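Tryptophan decarboxylase 1 (Oryza sativa subsp. japonica, PDB 6KHO) decarboxylates L-tryptophan to tryptamine and 5-hydroxy-L-tryptophan to serotonin, working as a pyridoxal 5'-phosphate-dependent homodimer. Local coordinates at residues Ser42-Lys46 with Met92-Ala96; Ala142-Leu146 with Leu389-Arg394; Leu205-Ala209 with Ala252-Asp256. All blocks are in the same frame, centred on the assembly; numbering follows the deposited sequence.

Interaction 1: residues Ser42-Lys46 with Met92-Ala96; sequences SDYYK and MTHWA
Tyr-44 lays its phenol end against Met-92, His-94 and Ala-96. With chi1 at 178° the ring swings away from the backbone N and reaches outward from the helix until the hydroxyl meets the imidazole edge. There Tyr-44 OH and His-94 ND1 share a 2.7 Å hydrogen bond, with OH lying in the imidazole plane; the two rings meet rim to rim, their planes turned by 43°. A water bonded to Tyr-44 OH at 2.8 Å accepts the N-H of Ala-96 N at 2.9 Å, so this buried phenol oxygen joins a side chain to the main chain of one loop. Met-92, bent at its thioether, brings CE to 3.2 Å from Tyr-44 OH, approaching from the opposite direction. Ala-96 CB sits at the rims of two rings, 4.0 Å from Tyr-44 CE2 and 4.4 Å from Tyr-45 CE1. Tyr-45 turns its own hydroxyl to the second subunit, where it bonds Ala-121 O. Segment 92-96, in the loop between helices 77-88 and 110-122 and with His-94 at the centre of an inverse gamma turn, thus packs on the C-terminal end of helix 27-47, and both pieces lie against the second subunit of the dimer.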
loop_
_atom_site.group_PDB
_atom_site.type_symbol
_atom_site.label_atom_id
_atom_site.label_comp_id
_atom_site.label_asym_id
_atom_site.label_seq_id
_atom_site.Cartn_x
_atom_site.Cartn_y
_atom_site.Cartn_z
ATOM N N SER A 42 -11.480 -7.301 22.191
ATOM C CA SER A 42 -11.226 -7.927 23.488
ATOM C C SER A 42 -11.734 -9.364 23.510
ATOM O O SER A 42 -11.030 -10.270 23.964
ATOM C CB SER A 42 -11.889 -7.125 24.611
ATOM O OG SER A 42 -11.454 -5.782 24.591
ATOM N N ASP A 43 -12.965 -9.582 23.033
ATOM C CA ASP A 43 -13.527 -10.929 22.989
ATOM C C ASP A 43 -12.725 -11.827 22.062
ATOM O O ASP A 43 -12.536 -13.018 22.336
ATOM C CB ASP A 43 -14.972 -10.883 22.511
ATOM C CG ASP A 43 -15.885 -10.190 23.484
ATOM O OD1 ASP A 43 -15.458 -9.987 24.646
ATOM O OD2 ASP A 43 -17.022 -9.843 23.079
ATOM N N TYR A 44 -12.289 -11.276 20.931
ATOM C CA TYR A 44 -11.563 -12.074 19.954
ATOM C C TYR A 44 -10.263 -12.605 20.544
ATOM O O TYR A 44 -9.961 -13.794 20.428
ATOM C CB TYR A 44 -11.299 -11.252 18.697
ATOM C CG TYR A 44 -10.503 -12.017 17.654
ATOM C CD1 TYR A 44 -11.105 -13.027 16.898
ATOM C CD2 TYR A 44 -9.156 -11.741 17.435
ATOM C CE1 TYR A 44 -10.386 -13.730 15.942
ATOM C CE2 TYR A 44 -8.423 -12.444 16.471
ATOM C CZ TYR A 44 -9.044 -13.435 15.736
ATOM O OH TYR A 44 -8.335 -14.134 14.788
ATOM N N TYR A 45 -9.482 -11.743 21.200
ATOM C CA TYR A 45 -8.228 -12.218 21.766
ATOM C C TYR A 45 -8.471 -13.230 22.883
ATOM O O TYR A 45 -7.697 -14.177 23.047
ATOM C CB TYR A 45 -7.396 -11.051 22.289
ATOM C CG TYR A 45 -6.795 -10.165 21.210
ATOM C CD1 TYR A 45 -6.479 -10.663 19.953
ATOM C CD2 TYR A 45 -6.548 -8.822 21.463
ATOM C CE1 TYR A 45 -5.930 -9.834 18.970
ATOM C CE2 TYR A 45 -5.998 -7.996 20.505
ATOM C CZ TYR A 45 -5.691 -8.495 19.261
ATOM O OH TYR A 45 -5.139 -7.636 18.313
ATOM N N LYS A 46 -9.525 -13.042 23.675
ATOM C CA LYS A 46 -9.778 -13.990 24.756
ATOM C C LYS A 46 -10.259 -15.338 24.229
ATOM O O LYS A 46 -10.065 -16.365 24.888
ATOM C CB LYS A 46 -10.803 -13.407 25.734
ATOM C CG LYS A 46 -10.237 -12.296 26.603
ATOM C CD LYS A 46 -11.324 -11.669 27.469
ATOM C CE LYS A 46 -10.857 -10.370 28.100
ATOM N NZ LYS A 46 -12.028 -9.581 28.607
ATOM N N MET A 92 -12.245 -17.358 8.849
ATOM C CA MET A 92 -10.887 -16.838 8.931
ATOM C C MET A 92 -9.888 -17.928 9.273
ATOM O O MET A 92 -10.191 -18.860 10.019
ATOM C CB MET A 92 -10.777 -15.778 10.026
ATOM C CG MET A 92 -11.199 -14.394 9.669
ATOM S SD MET A 92 -11.306 -13.511 11.250
ATOM C CE MET A 92 -9.624 -13.644 11.855
ATOM N N THR A 93 -8.667 -17.766 8.765
ATOM C CA THR A 93 -7.491 -18.394 9.351
ATOM C C THR A 93 -6.947 -17.454 10.424
ATOM O O THR A 93 -6.727 -16.269 10.153
ATOM C CB THR A 93 -6.440 -18.656 8.272
ATOM O OG1 THR A 93 -6.961 -19.608 7.343
ATOM C CG2 THR A 93 -5.125 -19.143 8.874
ATOM N N HIS A 94 -6.730 -17.965 11.632
ATOM C CA HIS A 94 -6.443 -17.079 12.765
ATOM C C HIS A 94 -4.939 -16.878 12.912
ATOM O O HIS A 94 -4.253 -17.578 13.661
ATOM C CB HIS A 94 -7.097 -17.614 14.028
ATOM C CG HIS A 94 -8.593 -17.623 13.934
ATOM N ND1 HIS A 94 -9.345 -16.466 13.975
ATOM C CD2 HIS A 94 -9.469 -18.638 13.728
ATOM C CE1 HIS A 94 -10.624 -16.773 13.829
ATOM N NE2 HIS A 94 -10.726 -18.084 13.672
ATOM N N TRP A 95 -4.432 -15.876 12.191
ATOM C CA TRP A 95 -3.038 -15.472 12.344
ATOM C C TRP A 95 -2.710 -15.087 13.783
ATOM O O TRP A 95 -1.577 -15.285 14.231
ATOM C CB TRP A 95 -2.736 -14.306 11.402
ATOM C CG TRP A 95 -2.552 -14.731 9.993
ATOM C CD1 TRP A 95 -3.522 -15.113 9.118
ATOM C CD2 TRP A 95 -1.308 -14.823 9.282
ATOM N NE1 TRP A 95 -2.962 -15.442 7.907
ATOM C CE2 TRP A 95 -1.606 -15.266 7.978
ATOM C CE3 TRP A 95 0.023 -14.560 9.618
ATOM C CZ2 TRP A 95 -0.617 -15.463 7.007
ATOM C CZ3 TRP A 95 1.005 -14.762 8.652
ATOM C CH2 TRP A 95 0.680 -15.217 7.370
ATOM N N ALA A 96 -3.690 -14.558 14.527
ATOM C CA ALA A 96 -3.465 -14.147 15.906
ATOM C C ALA A 96 -3.470 -15.315 16.882
ATOM O O ALA A 96 -3.137 -15.120 18.056
ATOM C CB ALA A 96 -4.530 -13.124 16.345
HETATM O O HOH W 1 -6.131 -13.535 13.238
#

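Interaction 2: residues Ala142-Leu146 with Leu389-Arg394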
loop_
_atom_site.group_PDB
_atom_site.type_symbol
_atom_site.label_atom_id
_atom_site.label_comp_id
_atom_site.label_asym_id
_atom_site.label_seq_id
_atom_site.Cartn_x
_atom_site.Cartn_y
_atom_site.Cartn_z
ATOM N N ALA A 142 10.705 8.201 13.081
ATOM C CA ALA A 142 10.579 6.773 13.368
ATOM C C ALA A 142 11.632 5.968 12.613
ATOM O O ALA A 142 12.228 5.036 13.163
ATOM C CB ALA A 142 9.172 6.270 13.010
ATOM N N LEU A 143 11.875 6.314 11.353
ATOM C CA LEU A 143 12.912 5.615 10.596
ATOM C C LEU A 143 14.278 5.794 11.244
ATOM O O LEU A 143 15.066 4.844 11.338
ATOM C CB LEU A 143 12.939 6.123 9.158
ATOM C CG LEU A 143 11.794 5.631 8.276
ATOM C CD1 LEU A 143 11.623 6.552 7.079
ATOM C CD2 LEU A 143 12.060 4.173 7.850
ATOM N N ASP A 144 14.575 7.015 11.679
ATOM C CA ASP A 144 15.849 7.295 12.330
ATOM C C ASP A 144 15.994 6.519 13.634
ATOM O O ASP A 144 17.057 5.952 13.910
ATOM C CB ASP A 144 15.972 8.793 12.576
ATOM C CG ASP A 144 17.391 9.209 12.850
ATOM O OD1 ASP A 144 17.811 9.178 14.028
ATOM O OD2 ASP A 144 18.089 9.533 11.877
ATOM N N TRP A 145 14.943 6.509 14.467
ATOM C CA TRP A 145 14.985 5.735 15.703
ATOM C C TRP A 145 15.251 4.263 15.422
ATOM O O TRP A 145 16.059 3.630 16.107
ATOM C CB TRP A 145 13.666 5.864 16.469
ATOM C CG TRP A 145 13.449 7.126 17.243
ATOM C CD1 TRP A 145 14.136 8.308 17.144
ATOM C CD2 TRP A 145 12.435 7.333 18.235
ATOM N NE1 TRP A 145 13.606 9.233 18.021
ATOM C CE2 TRP A 145 12.565 8.654 18.703
ATOM C CE3 TRP A 145 11.434 6.519 18.776
ATOM C CZ2 TRP A 145 11.724 9.182 19.691
ATOM C CZ3 TRP A 145 10.606 7.038 19.754
ATOM C CH2 TRP A 145 10.753 8.361 20.198
ATOM N N LEU A 146 14.530 3.685 14.456
ATOM C CA LEU A 146 14.734 2.271 14.124
ATOM C C LEU A 146 16.146 2.022 13.592
ATOM O O LEU A 146 16.777 1.004 13.919
ATOM C CB LEU A 146 13.692 1.819 13.096
ATOM C CG LEU A 146 13.845 0.382 12.570
ATOM C CD1 LEU A 146 13.769 -0.642 13.719
ATOM C CD2 LEU A 146 12.769 0.096 11.518
ATOM N N LEU A 389 4.476 3.065 14.152
ATOM C CA LEU A 389 5.850 2.639 14.413
ATOM C C LEU A 389 6.477 3.456 15.545
ATOM O O LEU A 389 7.142 2.898 16.429
ATOM C CB LEU A 389 6.685 2.753 13.138
ATOM C CG LEU A 389 8.096 2.185 13.255
ATOM C CD1 LEU A 389 8.077 0.777 13.860
ATOM C CD2 LEU A 389 8.813 2.208 11.884
ATOM N N TRP A 390 6.266 4.775 15.541
ATOM C CA TRP A 390 6.745 5.606 16.648
ATOM C C TRP A 390 6.068 5.219 17.963
ATOM O O TRP A 390 6.724 5.131 19.008
ATOM C CB TRP A 390 6.506 7.084 16.330
ATOM C CG TRP A 390 6.674 7.992 17.514
ATOM C CD1 TRP A 390 7.850 8.401 18.078
ATOM C CD2 TRP A 390 5.623 8.591 18.292
ATOM N NE1 TRP A 390 7.596 9.211 19.165
ATOM C CE2 TRP A 390 6.239 9.342 19.319
ATOM C CE3 TRP A 390 4.224 8.548 18.231
ATOM C CZ2 TRP A 390 5.505 10.070 20.262
ATOM C CZ3 TRP A 390 3.488 9.285 19.167
ATOM C CH2 TRP A 390 4.138 10.032 20.172
ATOM N N MET A 391 4.763 4.954 17.930
ATOM C CA MET A 391 4.060 4.619 19.170
ATOM C C MET A 391 4.583 3.325 19.786
ATOM O O MET A 391 4.637 3.191 21.015
ATOM C CB MET A 391 2.570 4.510 18.901
ATOM C CG MET A 391 1.885 5.857 18.839
ATOM S SD MET A 391 0.126 5.668 19.172
ATOM C CE MET A 391 -0.357 7.392 19.219
ATOM N N VAL A 392 4.949 2.354 18.951
ATOM C CA VAL A 392 5.506 1.103 19.461
ATOM C C VAL A 392 6.832 1.368 20.173
ATOM O O VAL A 392 7.046 0.923 21.309
ATOM C CB VAL A 392 5.668 0.084 18.314
ATOM C CG1 VAL A 392 6.614 -1.043 18.722
ATOM C CG2 VAL A 392 4.307 -0.465 17.909
ATOM N N MET A 393 7.740 2.092 19.513
ATOM C CA MET A 393 9.037 2.383 20.121
ATOM C C MET A 393 8.900 3.310 21.325
ATOM O O MET A 393 9.565 3.105 22.349
ATOM C CB MET A 393 9.985 3.003 19.089
ATOM C CG MET A 393 10.587 2.003 18.098
ATOM S SD MET A 393 11.652 2.759 16.836
ATOM C CE MET A 393 10.485 3.807 15.951
ATOM N N ARG A 394 8.045 4.336 21.223
ATOM C CA ARG A 394 7.908 5.309 22.309
ATOM C C ARG A 394 7.281 4.683 23.552
ATOM O O ARG A 394 7.663 5.016 24.678
ATOM C CB ARG A 394 7.076 6.515 21.851
ATOM C CG ARG A 394 6.856 7.611 22.931
ATOM C CD ARG A 394 8.217 8.135 23.387
ATOM N NE ARG A 394 8.180 9.317 24.252
ATOM C CZ ARG A 394 8.608 9.320 25.507
ATOM N NH1 ARG A 394 9.058 8.196 26.042
ATOM N NH2 ARG A 394 8.571 10.433 26.230
#
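The carbonyl oxygen of Ala-142 accepts the helical N-H of Leu-146, Ala-142 O to Leu-146 N being 3.0 Å, and Met-393 CE merely rests against Ala-142 O at 3.5 Å. The rest of the contact is mainly van der Waals packing. Segments 142-146 and 389-394 cross at 43°, their axes 9.8 Å apart at closest approach, and they come closest where the small Ala-142 side chain fits against Leu-389, Trp-390 and Met-393. Met-393 turns at chi3 (-63°), which folds its methyl back toward Ala-142 while Met-393 SD rests 3.7 Å from Trp-145 CB. Trp-145 and Trp-390 point the same way, side by side, and their rings meet obliquely, Trp-145 CH2 coming at the edge of Trp-390, 3.4 Å from Trp-390 NE1. Met-393 CB lies at the Trp-145 rim, in its plane, and Arg-394 CD approaches Trp-145 CH2 at 4.1 Å. A serine in place of Trp-145 would probably leave the edge of Trp-390 and the flank of Met-393 without their neighbour, and Arg-67 O of the second subunit without the indole N-H that it accepts. Arg-394 ends in a salt bridge to Glu-83 of that subunit. Helices 133-149 and 386-420 therefore pack together between strand 339-343 of the large sheet, touched by Leu-146 and Leu-389 through Cys-340, and the second subunit, reached by the tryptophans and Arg-394.

Interaction 3: residues Leu205-Ala209 with Ala252-Asp256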
loop_
_atom_site.group_PDB
_atom_site.type_symbol
_atom_site.label_atom_id
_atom_site.label_comp_id
_atom_site.label_asym_id
_atom_site.label_seq_id
_atom_site.Cartn_x
_atom_site.Cartn_y
_atom_site.Cartn_z
ATOM N N LEU A 205 20.507 -6.069 -19.624
ATOM C CA LEU A 205 20.729 -5.974 -18.186
ATOM C C LEU A 205 20.469 -7.314 -17.509
ATOM O O LEU A 205 19.515 -8.020 -17.841
ATOM C CB LEU A 205 19.820 -4.900 -17.564
ATOM C CG LEU A 205 19.840 -3.491 -18.174
ATOM C CD1 LEU A 205 19.125 -2.489 -17.253
ATOM C CD2 LEU A 205 21.268 -3.017 -18.444
ATOM N N ALA A 206 21.298 -7.647 -16.531
ATOM C CA ALA A 206 21.132 -8.883 -15.784
ATOM C C ALA A 206 21.037 -8.594 -14.294
ATOM O O ALA A 206 21.650 -7.647 -13.793
ATOM C CB ALA A 206 22.294 -9.853 -16.041
ATOM N N VAL A 207 20.275 -9.441 -13.584
ATOM C CA VAL A 207 20.089 -9.334 -12.142
ATOM C C VAL A 207 20.260 -10.713 -11.513
ATOM O O VAL A 207 20.086 -11.746 -12.168
ATOM C CB VAL A 207 18.712 -8.731 -11.761
ATOM C CG1 VAL A 207 18.509 -7.398 -12.446
ATOM C CG2 VAL A 207 17.577 -9.678 -12.119
ATOM N N TYR A 208 20.601 -10.714 -10.218
ATOM C CA TYR A 208 21.091 -11.898 -9.519
ATOM C C TYR A 208 20.489 -12.022 -8.126
ATOM O O TYR A 208 20.424 -11.046 -7.373
ATOM C CB TYR A 208 22.624 -11.870 -9.379
ATOM C CG TYR A 208 23.304 -11.586 -10.690
ATOM C CD1 TYR A 208 23.416 -10.283 -11.161
ATOM C CD2 TYR A 208 23.813 -12.621 -11.477
ATOM C CE1 TYR A 208 24.002 -10.008 -12.371
ATOM C CE2 TYR A 208 24.415 -12.352 -12.702
ATOM C CZ TYR A 208 24.504 -11.039 -13.137
ATOM O OH TYR A 208 25.094 -10.732 -14.338
ATOM N N ALA A 209 20.092 -13.243 -7.771
ATOM C CA ALA A 209 19.727 -13.553 -6.401
ATOM C C ALA A 209 19.865 -15.054 -6.188
ATOM O O ALA A 209 19.797 -15.834 -7.139
ATOM C CB ALA A 209 18.298 -13.088 -6.096
ATOM N N ALA A 252 28.855 -16.245 -11.979
ATOM C CA ALA A 252 27.692 -15.908 -12.797
ATOM C C ALA A 252 27.790 -14.491 -13.355
ATOM O O ALA A 252 27.493 -14.255 -14.533
ATOM C CB ALA A 252 26.404 -16.059 -11.977
ATOM N N MET A 253 28.180 -13.528 -12.514
ATOM C CA MET A 253 28.236 -12.137 -12.958
ATOM C C MET A 253 29.368 -11.922 -13.959
ATOM O O MET A 253 29.207 -11.178 -14.937
ATOM C CB MET A 253 28.411 -11.205 -11.759
ATOM C CG MET A 253 27.232 -11.189 -10.776
ATOM S SD MET A 253 27.273 -9.680 -9.797
ATOM C CE MET A 253 28.186 -10.179 -8.463
ATOM N N GLN A 254 30.523 -12.549 -13.718
ATOM C CA GLN A 254 31.645 -12.442 -14.653
ATOM C C GLN A 254 31.279 -13.037 -16.013
ATOM O O GLN A 254 31.545 -12.436 -17.064
ATOM C CB GLN A 254 32.882 -13.132 -14.063
ATOM C CG GLN A 254 34.197 -12.842 -14.810
ATOM C CD GLN A 254 34.491 -11.361 -14.922
ATOM O OE1 GLN A 254 34.228 -10.737 -15.954
ATOM N NE2 GLN A 254 35.035 -10.787 -13.859
ATOM N N ALA A 255 30.656 -14.218 -16.010
ATOM C CA ALA A 255 30.240 -14.832 -17.266
ATOM C C ALA A 255 29.312 -13.914 -18.050
ATOM O O ALA A 255 29.423 -13.808 -19.278
ATOM C CB ALA A 255 29.565 -16.176 -16.995
ATOM N N ASP A 256 28.389 -13.236 -17.359
ATOM C CA ASP A 256 27.505 -12.292 -18.038
ATOM C C ASP A 256 28.285 -11.105 -18.592
ATOM O O ASP A 256 28.043 -10.664 -19.725
ATOM C CB ASP A 256 26.409 -11.810 -17.079
ATOM C CG ASP A 256 25.303 -12.836 -16.889
ATOM O OD1 ASP A 256 25.265 -13.817 -17.664
ATOM O OD2 ASP A 256 24.470 -12.666 -15.968
#
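Tyr-208, on strand 205-210 of the seven-stranded mixed sheet of a fold type I PLP enzyme, meets Ala-252, Met-253 and Asp-256 of helix 246-258, which packs on that sheet. The helix is the connection of a beta-alpha-beta crossover: it leads from strand 231-234 to strand 262-269 and passes over strand 205-210, which lies between those two in the sheet. Strand and helix segments run nearly antiparallel, at 172°, with axes 9.9 Å apart.

The polar part is one short hydrogen bond and the charge beside it. Tyr-208 OH donates to Asp-256 OD2 at 2.6 Å; Asp-256 OD2 accepts through its anti lone pair, the one away from OD1, and the ring and carboxylate planes stand 41° apart. OD2 is also held by a salt bridge to Arg-232 NE on the neighbouring strand 231-234. A buried carboxylate oxygen thus receives both a phenol and a guanidinium, an arrangement that would be expected to stabilise its negative charge and that ties the helix to two adjacent strands.

The aromatic part belongs to Met-253, which crosses one face of the Tyr-208 ring. Met-253 CG makes a CH-pi contact, 3.5 Å from the centroid of the Tyr-208 ring and only 9° off the normal, almost over the centre. Met-253 SD, 4.3 Å from the Tyr-208 ring centroid and over the face as well, adds a Met-aromatic contact. Placed beside the backbone N and anti to the carbonyl carbon, the methionine CG is brought over the ring face.

The remaining touches are apolar or mixed. Ala-252 CB stands 4.3 Å from Tyr-208 CE2, next to the site where Met-253 CG comes within 3.6 Å of that carbon. Two residues before the tyrosine, on the same side of the strand, Ala-206 turns its methyl to the carboxylate, Ala-206 CB lying 3.6 Å from Asp-256 OD2.

In the fold
The three contacts are separate, and they lie at different distances from the cofactor site. Interaction 2 is the one near it: the Leu-146 side chain is about 11 Å from that of Lys-330, the lysine that can carry pyridoxal 5'-phosphate, and about 12 Å from that of Thr-175, which binds the cofactor. Interactions 1 and 3 lie away from the cofactor and substrate sites, on opposite sides of the chain's centre, with centres about 46 Å apart. Interactions 1 and 2, whose nearest atoms are about 12 Å apart, both touch the second subunit, whereas interaction 3 stays within one chain. In sequence, interaction 1 closes first, and interaction 3 falls between the two segments of interaction 2.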